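PDB 3LWF: putative transcriptional regulator from Listeria innocua, which probably binds DNA as a dimeric transcription factor of the Rrf2 family, using a winged helix-turn-helix domain. Local coordinates for residues I73-R78 against V85-P90; G66-A71 against G96-T101; L34-R39 against R48-D53; G26-T31 against H59-L64. All coordinates share one frame; numbering follows the deposited sequence.

Interaction 1: residues I73-R78 against V85-P90; sequences IVKSIR and VLNGDP. With SO4 (sulfate ion), chain I; SO4 (sulfate ion), chain G; SO4 (sulfate ion), chain J.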
# COMPACT_ATOMS: atom_id res chain seq x y z
N ILE A 73 -12.55 -20.10 9.96
CA ILE A 73 -11.94 -20.23 8.64
C ILE A 73 -11.49 -21.67 8.40
O ILE A 73 -11.52 -22.17 7.25
CB ILE A 73 -10.78 -19.20 8.47
CG1 ILE A 73 -11.37 -17.78 8.48
CG2 ILE A 73 -9.99 -19.43 7.17
CD1 ILE A 73 -10.33 -16.62 8.74
N VAL A 74 -11.06 -22.33 9.48
CA VAL A 74 -10.66 -23.72 9.41
C VAL A 74 -11.41 -24.46 10.49
O VAL A 74 -11.98 -23.84 11.39
CB VAL A 74 -9.16 -23.89 9.61
CG1 VAL A 74 -8.43 -23.10 8.55
CG2 VAL A 74 -8.73 -23.56 11.09
N LYS A 75 -11.50 -25.78 10.36
CA LYS A 75 -12.00 -26.63 11.43
C LYS A 75 -11.00 -27.72 11.76
O LYS A 75 -10.30 -28.23 10.83
CB LYS A 75 -13.30 -27.30 11.03
CG LYS A 75 -14.51 -26.41 11.25
CD LYS A 75 -15.62 -27.15 11.89
CE LYS A 75 -16.80 -26.23 12.18
NZ LYS A 75 -17.85 -26.44 11.20
N SER A 76 -10.93 -28.07 13.04
CA SER A 76 -10.05 -29.15 13.50
C SER A 76 -10.85 -30.43 13.64
O SER A 76 -12.06 -30.38 13.93
CB SER A 76 -9.39 -28.82 14.84
OG SER A 76 -10.35 -28.63 15.84
N ILE A 77 -10.18 -31.55 13.38
CA ILE A 77 -10.68 -32.90 13.63
C ILE A 77 -9.60 -33.56 14.52
O ILE A 77 -8.43 -33.59 14.15
CB ILE A 77 -10.84 -33.70 12.33
CG1 ILE A 77 -11.88 -33.03 11.41
CG2 ILE A 77 -11.28 -35.18 12.62
CD1 ILE A 77 -11.40 -31.74 10.71
N ARG A 78 -9.98 -34.05 15.69
CA ARG A 78 -8.99 -34.64 16.57
C ARG A 78 -8.70 -36.09 16.19
O ARG A 78 -9.40 -36.67 15.36
CB ARG A 78 -9.39 -34.52 18.02
CG ARG A 78 -10.68 -35.19 18.33
CD ARG A 78 -10.94 -35.16 19.82
NE ARG A 78 -9.98 -36.04 20.49
CZ ARG A 78 -9.55 -35.86 21.73
NH1 ARG A 78 -9.97 -34.83 22.46
NH2 ARG A 78 -8.67 -36.72 22.23
N VAL A 85 -9.29 -28.85 8.11
CA VAL A 85 -9.93 -28.66 6.81
C VAL A 85 -10.35 -27.19 6.66
O VAL A 85 -10.58 -26.52 7.67
CB VAL A 85 -11.20 -29.56 6.63
CG1 VAL A 85 -10.80 -31.06 6.69
CG2 VAL A 85 -12.32 -29.24 7.66
N LEU A 86 -10.44 -26.69 5.43
CA LEU A 86 -10.97 -25.35 5.22
C LEU A 86 -12.46 -25.35 5.59
O LEU A 86 -13.17 -26.27 5.28
CB LEU A 86 -10.79 -24.93 3.75
CG LEU A 86 -10.96 -23.44 3.42
CD1 LEU A 86 -9.87 -22.68 4.12
CD2 LEU A 86 -10.85 -23.22 1.91
N ASN A 87 -12.93 -24.36 6.30
CA ASN A 87 -14.32 -24.37 6.69
C ASN A 87 -15.19 -23.45 5.84
O ASN A 87 -16.01 -22.71 6.34
CB ASN A 87 -14.45 -23.96 8.13
CG ASN A 87 -15.85 -24.22 8.67
OD1 ASN A 87 -16.44 -25.24 8.39
ND2 ASN A 87 -16.35 -23.30 9.45
N GLY A 88 -15.09 -23.55 4.55
CA GLY A 88 -15.96 -22.74 3.71
C GLY A 88 -15.50 -22.85 2.29
O GLY A 88 -14.56 -23.58 1.97
N ASP A 89 -16.15 -22.07 1.45
CA ASP A 89 -15.89 -22.09 0.03
C ASP A 89 -14.68 -21.20 -0.24
O ASP A 89 -14.72 -20.04 0.10
CB ASP A 89 -17.13 -21.51 -0.64
CG ASP A 89 -17.14 -21.68 -2.13
OD1 ASP A 89 -16.12 -22.07 -2.72
OD2 ASP A 89 -18.21 -21.44 -2.70
N PRO A 90 -13.64 -21.72 -0.91
CA PRO A 90 -12.52 -20.87 -1.30
C PRO A 90 -12.91 -19.69 -2.21
O PRO A 90 -12.15 -18.72 -2.30
CB PRO A 90 -11.53 -21.83 -2.00
CG PRO A 90 -12.20 -23.12 -2.12
CD PRO A 90 -13.49 -23.11 -1.37
S SO4 I . -5.90 -36.20 19.82
O1 SO4 I . -6.25 -35.20 20.82
O2 SO4 I . -5.65 -35.54 18.53
O3 SO4 I . -4.70 -36.92 20.21
O4 SO4 I . -6.98 -37.18 19.77
S SO4 G . -20.34 -24.22 11.32
O1 SO4 G . -21.37 -25.23 11.64
O2 SO4 G . -20.93 -23.10 10.61
O3 SO4 G . -19.75 -23.69 12.54
O4 SO4 G . -19.35 -24.79 10.42
S SO4 J . -10.01 -27.86 19.07
O1 SO4 J . -11.25 -27.09 18.92
O2 SO4 J . -9.17 -27.60 17.91
O3 SO4 J . -9.29 -27.49 20.29
O4 SO4 J . -10.33 -29.28 19.18

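Interaction 2: residues G66-A71 against G96-T101; sequences GPLRNA and GDIIRT. With SO4 (sulfate ion), chain L.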
# COMPACT_ATOMS: atom_id res chain seq x y z
N GLY A 66 -4.91 -21.37 15.59
CA GLY A 66 -5.91 -21.06 16.63
C GLY A 66 -6.82 -19.92 16.22
O GLY A 66 -8.04 -20.08 16.16
N PRO A 67 -6.24 -18.76 15.89
CA PRO A 67 -7.09 -17.65 15.47
C PRO A 67 -7.91 -17.99 14.22
O PRO A 67 -9.06 -17.57 14.14
CB PRO A 67 -6.09 -16.55 15.20
CG PRO A 67 -4.95 -16.85 16.12
CD PRO A 67 -4.85 -18.33 16.17
N LEU A 68 -7.34 -18.76 13.28
CA LEU A 68 -8.08 -19.18 12.09
C LEU A 68 -9.28 -20.07 12.47
O LEU A 68 -10.39 -19.93 11.93
CB LEU A 68 -7.16 -19.95 11.10
CG LEU A 68 -6.05 -19.11 10.45
CD1 LEU A 68 -5.12 -19.95 9.52
CD2 LEU A 68 -6.68 -17.95 9.69
N ARG A 69 -9.05 -20.97 13.41
CA ARG A 69 -10.09 -21.89 13.86
C ARG A 69 -11.16 -21.10 14.60
O ARG A 69 -12.36 -21.24 14.34
CB ARG A 69 -9.46 -22.99 14.73
CG ARG A 69 -10.39 -24.15 15.06
CD ARG A 69 -9.87 -24.98 16.25
NE ARG A 69 -9.70 -24.10 17.39
CZ ARG A 69 -8.57 -23.91 18.07
NH1 ARG A 69 -7.48 -24.61 17.76
NH2 ARG A 69 -8.53 -23.02 19.06
N ASN A 70 -10.74 -20.26 15.51
CA ASN A 70 -11.71 -19.48 16.29
C ASN A 70 -12.54 -18.54 15.40
O ASN A 70 -13.64 -18.23 15.74
CB ASN A 70 -10.99 -18.67 17.38
CG ASN A 70 -10.42 -19.56 18.51
OD1 ASN A 70 -10.78 -20.72 18.64
ND2 ASN A 70 -9.55 -19.00 19.33
N ALA A 71 -12.01 -18.10 14.26
CA ALA A 71 -12.75 -17.21 13.37
C ALA A 71 -13.62 -17.99 12.37
O ALA A 71 -14.24 -17.37 11.55
CB ALA A 71 -11.78 -16.27 12.61
N GLY A 96 -8.45 -10.78 2.89
CA GLY A 96 -8.75 -10.00 4.12
C GLY A 96 -9.15 -10.81 5.35
O GLY A 96 -8.64 -10.55 6.47
N ASP A 97 -10.06 -11.77 5.15
CA ASP A 97 -10.46 -12.72 6.19
C ASP A 97 -9.23 -13.27 6.90
O ASP A 97 -9.14 -13.19 8.09
CB ASP A 97 -11.22 -13.94 5.59
CG ASP A 97 -12.64 -13.61 5.14
OD1 ASP A 97 -13.20 -12.69 5.73
OD2 ASP A 97 -13.19 -14.26 4.21
N ILE A 98 -8.29 -13.83 6.14
CA ILE A 98 -7.15 -14.48 6.68
C ILE A 98 -6.15 -13.48 7.30
O ILE A 98 -5.77 -13.64 8.45
CB ILE A 98 -6.36 -15.26 5.59
CG1 ILE A 98 -7.20 -16.30 4.82
CG2 ILE A 98 -5.10 -15.85 6.20
CD1 ILE A 98 -8.27 -16.99 5.54
N ILE A 99 -5.74 -12.47 6.52
CA ILE A 99 -4.71 -11.54 6.89
C ILE A 99 -5.14 -10.76 8.13
O ILE A 99 -4.39 -10.64 9.08
CB ILE A 99 -4.40 -10.53 5.74
CG1 ILE A 99 -3.76 -11.21 4.51
CG2 ILE A 99 -3.53 -9.34 6.21
CD1 ILE A 99 -2.45 -11.88 4.75
N ARG A 100 -6.35 -10.23 8.16
CA ARG A 100 -6.75 -9.44 9.34
C ARG A 100 -6.99 -10.31 10.57
O ARG A 100 -6.94 -9.80 11.69
CB ARG A 100 -7.98 -8.58 9.05
CG ARG A 100 -7.76 -7.55 7.95
CD ARG A 100 -8.73 -6.39 8.12
NE ARG A 100 -8.78 -5.51 6.96
CZ ARG A 100 -9.47 -5.77 5.86
NH1 ARG A 100 -10.16 -6.92 5.75
NH2 ARG A 100 -9.47 -4.91 4.85
N THR A 101 -7.22 -11.61 10.38
CA THR A 101 -7.32 -12.52 11.53
C THR A 101 -5.95 -12.70 12.19
O THR A 101 -5.85 -12.79 13.41
CB THR A 101 -7.92 -13.91 11.14
OG1 THR A 101 -9.23 -13.73 10.60
CG2 THR A 101 -7.97 -14.86 12.32
S SO4 L . -6.25 -20.51 20.86
O1 SO4 L . -6.03 -20.05 22.24
O2 SO4 L . -5.54 -19.64 19.88
O3 SO4 L . -5.83 -21.90 20.68
O4 SO4 L . -7.70 -20.48 20.69

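Interaction 3: residues L34-R39 against R48-D53; sequences LELAKR and RSIAQD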
# COMPACT_ATOMS: atom_id res chain seq x y z
N LEU A 34 -4.42 -21.68 1.92
CA LEU A 34 -4.28 -22.09 0.53
C LEU A 34 -4.05 -23.58 0.37
O LEU A 34 -4.53 -24.20 -0.60
CB LEU A 34 -3.16 -21.33 -0.18
CG LEU A 34 -3.40 -19.83 -0.42
CD1 LEU A 34 -2.03 -19.17 -0.83
CD2 LEU A 34 -4.55 -19.53 -1.43
N GLU A 35 -3.21 -24.15 1.23
CA GLU A 35 -2.97 -25.61 1.14
C GLU A 35 -4.24 -26.40 1.49
O GLU A 35 -4.55 -27.42 0.87
CB GLU A 35 -1.85 -26.04 2.06
CG GLU A 35 -0.51 -25.61 1.58
CD GLU A 35 -0.22 -26.16 0.21
OE1 GLU A 35 -0.33 -27.40 0.07
OE2 GLU A 35 0.06 -25.36 -0.71
N LEU A 36 -4.99 -25.91 2.48
CA LEU A 36 -6.27 -26.52 2.80
C LEU A 36 -7.26 -26.35 1.64
O LEU A 36 -8.03 -27.27 1.36
CB LEU A 36 -6.84 -25.98 4.13
CG LEU A 36 -6.00 -26.24 5.38
CD1 LEU A 36 -6.67 -25.58 6.58
CD2 LEU A 36 -5.77 -27.72 5.66
N ALA A 37 -7.19 -25.22 0.94
CA ALA A 37 -8.06 -24.97 -0.21
C ALA A 37 -7.74 -25.90 -1.39
O ALA A 37 -8.64 -26.45 -2.01
CB ALA A 37 -8.00 -23.51 -0.65
N LYS A 38 -6.47 -26.13 -1.65
CA LYS A 38 -6.06 -27.10 -2.64
C LYS A 38 -6.54 -28.51 -2.30
O LYS A 38 -6.75 -29.32 -3.20
CB LYS A 38 -4.54 -27.18 -2.77
CG LYS A 38 -3.88 -26.00 -3.39
CD LYS A 38 -2.35 -26.16 -3.40
CE LYS A 38 -1.67 -24.83 -3.56
NZ LYS A 38 -0.20 -24.97 -3.58
N ARG A 39 -6.65 -28.85 -1.03
CA ARG A 39 -6.79 -30.25 -0.67
C ARG A 39 -8.20 -30.56 -0.18
O ARG A 39 -8.41 -31.58 0.49
CB ARG A 39 -5.75 -30.62 0.39
CG ARG A 39 -4.35 -30.71 -0.17
CD ARG A 39 -3.25 -30.40 0.85
NE ARG A 39 -2.06 -29.91 0.15
CZ ARG A 39 -1.28 -30.70 -0.59
NH1 ARG A 39 -1.53 -32.01 -0.69
NH2 ARG A 39 -0.26 -30.20 -1.22
N ARG A 48 1.64 -30.94 10.56
CA ARG A 48 2.96 -31.55 10.38
C ARG A 48 3.24 -31.67 8.90
O ARG A 48 4.32 -31.30 8.45
CB ARG A 48 2.99 -32.92 11.09
CG ARG A 48 4.20 -33.80 10.82
CD ARG A 48 3.93 -35.20 11.42
NE ARG A 48 4.93 -36.16 10.98
CZ ARG A 48 6.06 -36.46 11.61
NH1 ARG A 48 6.38 -35.87 12.76
NH2 ARG A 48 6.89 -37.36 11.09
N SER A 49 2.27 -32.15 8.12
CA SER A 49 2.46 -32.33 6.67
C SER A 49 2.67 -30.99 5.94
O SER A 49 3.57 -30.86 5.12
CB SER A 49 1.29 -33.13 6.07
OG SER A 49 0.09 -32.36 6.09
N ILE A 50 1.87 -29.99 6.24
CA ILE A 50 2.09 -28.65 5.66
C ILE A 50 3.48 -28.10 6.05
O ILE A 50 4.26 -27.66 5.17
CB ILE A 50 0.98 -27.61 6.08
CG1 ILE A 50 -0.40 -28.10 5.65
CG2 ILE A 50 1.26 -26.27 5.46
CD1 ILE A 50 -1.58 -27.26 6.16
N ALA A 51 3.81 -28.17 7.34
CA ALA A 51 5.13 -27.77 7.82
C ALA A 51 6.27 -28.49 7.06
O ALA A 51 7.19 -27.83 6.56
CB ALA A 51 5.27 -28.00 9.32
N GLN A 52 6.22 -29.82 6.98
CA GLN A 52 7.26 -30.57 6.26
C GLN A 52 7.30 -30.14 4.78
O GLN A 52 8.35 -29.84 4.24
CB GLN A 52 7.06 -32.09 6.41
CG GLN A 52 7.31 -32.58 7.84
CD GLN A 52 6.98 -34.05 8.09
OE1 GLN A 52 6.25 -34.69 7.34
NE2 GLN A 52 7.53 -34.59 9.18
N ASP A 53 6.14 -30.07 4.14
CA ASP A 53 6.07 -29.70 2.72
C ASP A 53 6.69 -28.31 2.42
O ASP A 53 7.37 -28.13 1.43
CB ASP A 53 4.61 -29.73 2.25
CG ASP A 53 4.46 -29.53 0.74
OD1 ASP A 53 5.24 -30.12 -0.02
OD2 ASP A 53 3.55 -28.80 0.32
O HOH W 1 1.52 -28.32 1.87

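Interaction 4: residues G26-T31 against H59-L64; sequences GRYGLT and HYLEQL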
# COMPACT_ATOMS: atom_id res chain seq x y z
N GLY A 26 0.50 -13.45 8.87
CA GLY A 26 -0.42 -13.38 7.76
C GLY A 26 0.04 -14.24 6.60
O GLY A 26 -0.75 -14.93 5.96
N ARG A 27 1.31 -14.18 6.29
CA ARG A 27 1.80 -14.90 5.13
C ARG A 27 1.69 -16.41 5.32
O ARG A 27 1.26 -17.11 4.42
CB ARG A 27 3.24 -14.51 4.79
CG ARG A 27 3.36 -13.06 4.31
CD ARG A 27 4.80 -12.65 4.26
NE ARG A 27 4.99 -11.21 4.16
CZ ARG A 27 5.50 -10.57 3.11
NH1 ARG A 27 5.89 -11.20 2.02
NH2 ARG A 27 5.64 -9.26 3.18
N TYR A 28 2.12 -16.91 6.46
CA TYR A 28 2.02 -18.35 6.71
C TYR A 28 0.56 -18.78 6.93
O TYR A 28 0.21 -19.93 6.67
CB TYR A 28 2.86 -18.76 7.90
CG TYR A 28 4.35 -18.66 7.70
CD1 TYR A 28 4.91 -18.27 6.49
CD2 TYR A 28 5.21 -18.98 8.74
CE1 TYR A 28 6.28 -18.15 6.34
CE2 TYR A 28 6.57 -18.89 8.60
CZ TYR A 28 7.11 -18.47 7.40
OH TYR A 28 8.47 -18.38 7.27
N GLY A 29 -0.26 -17.87 7.44
CA GLY A 29 -1.69 -18.08 7.52
C GLY A 29 -2.26 -18.34 6.13
O GLY A 29 -3.09 -19.21 5.93
N LEU A 30 -1.81 -17.54 5.17
CA LEU A 30 -2.20 -17.73 3.82
C LEU A 30 -1.68 -19.06 3.30
O LEU A 30 -2.43 -19.75 2.61
CB LEU A 30 -1.71 -16.62 2.87
CG LEU A 30 -2.68 -15.48 2.57
CD1 LEU A 30 -2.03 -14.52 1.54
CD2 LEU A 30 -4.09 -15.97 2.07
N THR A 31 -0.43 -19.39 3.60
CA THR A 31 0.10 -20.68 3.14
C THR A 31 -0.82 -21.81 3.66
O THR A 31 -1.18 -22.70 2.93
CB THR A 31 1.56 -20.88 3.53
OG1 THR A 31 2.38 -19.99 2.78
CG2 THR A 31 2.03 -22.33 3.22
N HIS A 59 5.48 -26.07 15.05
CA HIS A 59 5.13 -25.42 16.32
C HIS A 59 4.67 -23.98 16.11
O HIS A 59 3.76 -23.52 16.79
CB HIS A 59 6.34 -25.48 17.31
CG HIS A 59 5.98 -25.22 18.75
ND1 HIS A 59 4.80 -25.66 19.33
CD2 HIS A 59 6.67 -24.62 19.75
CE1 HIS A 59 4.77 -25.31 20.60
NE2 HIS A 59 5.90 -24.69 20.89
N TYR A 60 5.31 -23.27 15.20
CA TYR A 60 4.85 -21.93 14.80
C TYR A 60 3.46 -21.96 14.09
O TYR A 60 2.60 -21.16 14.42
CB TYR A 60 5.89 -21.23 13.92
CG TYR A 60 5.56 -19.77 13.64
CD1 TYR A 60 5.37 -18.86 14.67
CD2 TYR A 60 5.40 -19.31 12.35
CE1 TYR A 60 5.08 -17.50 14.40
CE2 TYR A 60 5.10 -18.00 12.07
CZ TYR A 60 4.92 -17.10 13.10
OH TYR A 60 4.64 -15.80 12.77
N LEU A 61 3.23 -22.92 13.20
CA LEU A 61 1.92 -22.99 12.52
C LEU A 61 0.84 -23.26 13.55
O LEU A 61 -0.28 -22.77 13.41
CB LEU A 61 1.88 -24.04 11.41
CG LEU A 61 2.87 -23.87 10.26
CD1 LEU A 61 2.67 -24.91 9.17
CD2 LEU A 61 2.80 -22.47 9.70
N GLU A 62 1.18 -24.03 14.60
CA GLU A 62 0.19 -24.42 15.60
C GLU A 62 -0.28 -23.18 16.30
O GLU A 62 -1.37 -23.16 16.79
CB GLU A 62 0.75 -25.36 16.68
CG GLU A 62 0.81 -26.83 16.32
CD GLU A 62 1.68 -27.65 17.33
OE1 GLU A 62 1.68 -27.32 18.53
OE2 GLU A 62 2.37 -28.62 16.92
N GLN A 63 0.56 -22.16 16.35
CA GLN A 63 0.21 -20.89 16.94
C GLN A 63 -0.63 -20.03 16.02
O GLN A 63 -1.29 -19.13 16.48
CB GLN A 63 1.48 -20.09 17.29
CG GLN A 63 2.54 -20.86 18.08
CD GLN A 63 1.99 -21.58 19.26
OE1 GLN A 63 1.30 -21.00 20.09
NE2 GLN A 63 2.31 -22.87 19.36
N LEU A 64 -0.55 -20.25 14.71
CA LEU A 64 -1.37 -19.46 13.80
C LEU A 64 -2.74 -20.07 13.58
O LEU A 64 -3.67 -19.35 13.18
CB LEU A 64 -0.68 -19.30 12.45
CG LEU A 64 0.70 -18.66 12.47
CD1 LEU A 64 1.29 -18.60 11.05
CD2 LEU A 64 0.57 -17.28 13.11

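Interaction 1: residues I73-R78 against V85-P90
K75 and V85 form a hydrogen-bonded antiparallel pair in a two-stranded hairpin, and the side chain of K75 shows how such a pair continues above the sheet. Its CB rests against CG2 of V85, 4.0 Å away on the face that both residues share. CG stands anti to the carbonyl carbon (chi1 -83°), which carries the chain towards N87, and CG of K75 comes 3.6 Å from CG of the N87 amide. CD passes near OD1 of the same amide. Bends at chi2 and chi4 then bring NZ alongside the N87 amide, where it makes only a weak bond to OD1 at 3.4 Å. A sulfate, probably from the crystallisation liquor, also lies at NZ, although that separation is too short to be taken literally. The amide itself is steadied by its other end, since ND2 of N87 bonds to the backbone O of G72.

Beneath these side chains the backbones are tied firmly. K75 N donates to V85 O at 2.9 Å, and V85 N returns a bond to K75 O at 3.0 Å. One step on, N87 N reaches I73 O at 2.8 Å. Farther out along the hairpin, CD1 of I77 touches CG2 of V85 at 4.0 Å. V74 and L86 turn the other way, onto L36 of helix 24-38. A second sulfate is bound by S76 OG and a third lies over one face of the R78 guanidinium. The hairpin has an apolar inner side, with polar and basic groups around the strand where sulfates collect, consistent with a wing near DNA phosphates.

Interaction 2: residues G66-A71 against G96-T101
T101 turns its methyl group towards the end of helix 58-70, where P67, L68 and A71 gather round it. CG2 of T101 lies 3.4 Å from the backbone O of P67 and 3.8 Å from CB of the proline ring. The CB of A71, one turn along, closes on the same methyl at 4.1 Å. What sets this rotation is the other branch of the threonine: with OG1 anti to the carbonyl carbon (chi1 -60°), the hydroxyl turns back on its own helix and donates to D97 O at 2.6 Å. CG2 is left anti to the backbone N, directed across the interface, and the polar branch is already satisfied.

L68 enters beside this cluster. Its CB does not aim at helix 95-102, but CD2 at the end of the chain swings closer, approaching CG2 of I98 at 4.4 Å and the T101 methyl at a similar range. Both L68 and I98 also pack on T33 of helix 24-38, so this side of the contact belongs to the domain interior. N70 ND2 bonds a sulfate, probably from the crystallisation liquor, at O4 (2.7 Å), and R69 NH2 adds a weak bond. R100 runs to helix 117-136, pairing with D135, and to the terminal carboxylate of I159 of the second subunit.

No hydrogen bond joins the two helices, whose segment axes pass 10.0 Å apart at 128°. Such apolar contact between the end of the probable recognition helix and the helix after the wing belongs to the winged helix-turn-helix domain of Rrf2 regulators.

Interaction 3: residues L34-R39 against R48-D53
The carboxylates of E35 and D53 approach one another across the contact with their planes turned 58° apart, E35 OE1 lying 4.1 Å from D53 OD2. E35 also sits at the edge of the R39 guanidinium, with OE1 in the plane of that group. R39 grips this one oxygen side-on with two nitrogens: NE at 3.0 Å, coming from the anti side and tilted out of the carboxylate plane, and NH2 at 3.1 Å, nearly in line with the C-O bond. The other oxygen, OE2, is met on its syn side by K38 NZ at 2.9 Å. The E35 carboxylate is therefore held from two directions by residues of its own helix end, a salt-bridge network that should limit its rotation.

Between the two acids lies a water that donates to both, 2.7 Å from E35 OE1 and 2.6 Å from D53 OD2. OE1 thus accepts from two arginine nitrogens and the water. D53 OD2 remains within electrostatic range of the arginine without an N-H aimed at it, and the nearby positive charges probably ease the meeting of the two acids.

Below the polar layer the contact is apolar. I50 extends its chain so that CD1 slides under E35 and touches CD2 of L36 at 4.2 Å, while I45 packs on both I50 and L36. Helix 24-38 here meets helix 47-54 at 110° between the short segment axes. An aliphatic contact beside a water-bridged pair of acids joins helix 24-38 to helix 47-54, probably the first helix of the helix-turn-helix in this winged helix-turn-helix domain.

Interaction 4: residues G26-T31 against H59-L64
Y28 and Y60 meet rim to rim where helix 24-38 lies across helix 58-70, the probable recognition helix of the winged helix-turn-helix fold. CD2 of Y28 stands at the edge of the Y60 ring, near its plane and 3.5 Å from CE2. The centroids are 5.8 Å apart and the planes turn 80° against each other, yet neither ring lies over the face of the other, so the rings touch at their rims, nearly perpendicular, without forming a T-shaped stack. Two leucines complete the first shell at the CB of Y28: CD2 of L61 reaches it at 4.1 Å, and CD1 of L64 presses closer to the same carbon at 3.5 Å.

A second shell fixes these groups. Y60 has CG anti to its own backbone N (chi1 -172°), which throws the ring back towards the start of helix 24-38, where its OH is hydrogen-bonded to T24 OG1. L61 is backed by I32 of that helix and by A51 of helix 47-54, while L56 packs on both L61 and Y28.

Farther out, the second subunit takes part. Its M112 packs on Y28, and R27, one residue earlier, forms a salt bridge with E115 of that subunit; the helix that receives the recognition helix is thereby also part of the dimer interface. The short axes cross at -91°, a nearly perpendicular contact concentrated on few residues. CD1 of L64 also lies against the backbone of G29, 4.0 Å from its N.

How the interactions relate
From the N terminus, helix 24-38 takes part first, and it serves both interaction 4 and interaction 3. Interaction 3 closes the shorter loop, to helix 47-54, and is nested inside the loop that interaction 4 closes on helix 58-70; the two meet where A51 and I50 touch L61. Helix 58-70 goes on into interaction 2, whose loop to helix 95-102 encloses the hairpin of interaction 1. I73 links that hairpin to interaction 2, packing on I98, while V74 and L86 rest on L36 and A37 of interaction 3. I98 and I99 also touch helix 24-38 at interaction 4, so helices, wing and following helix share one hydrophobic interior.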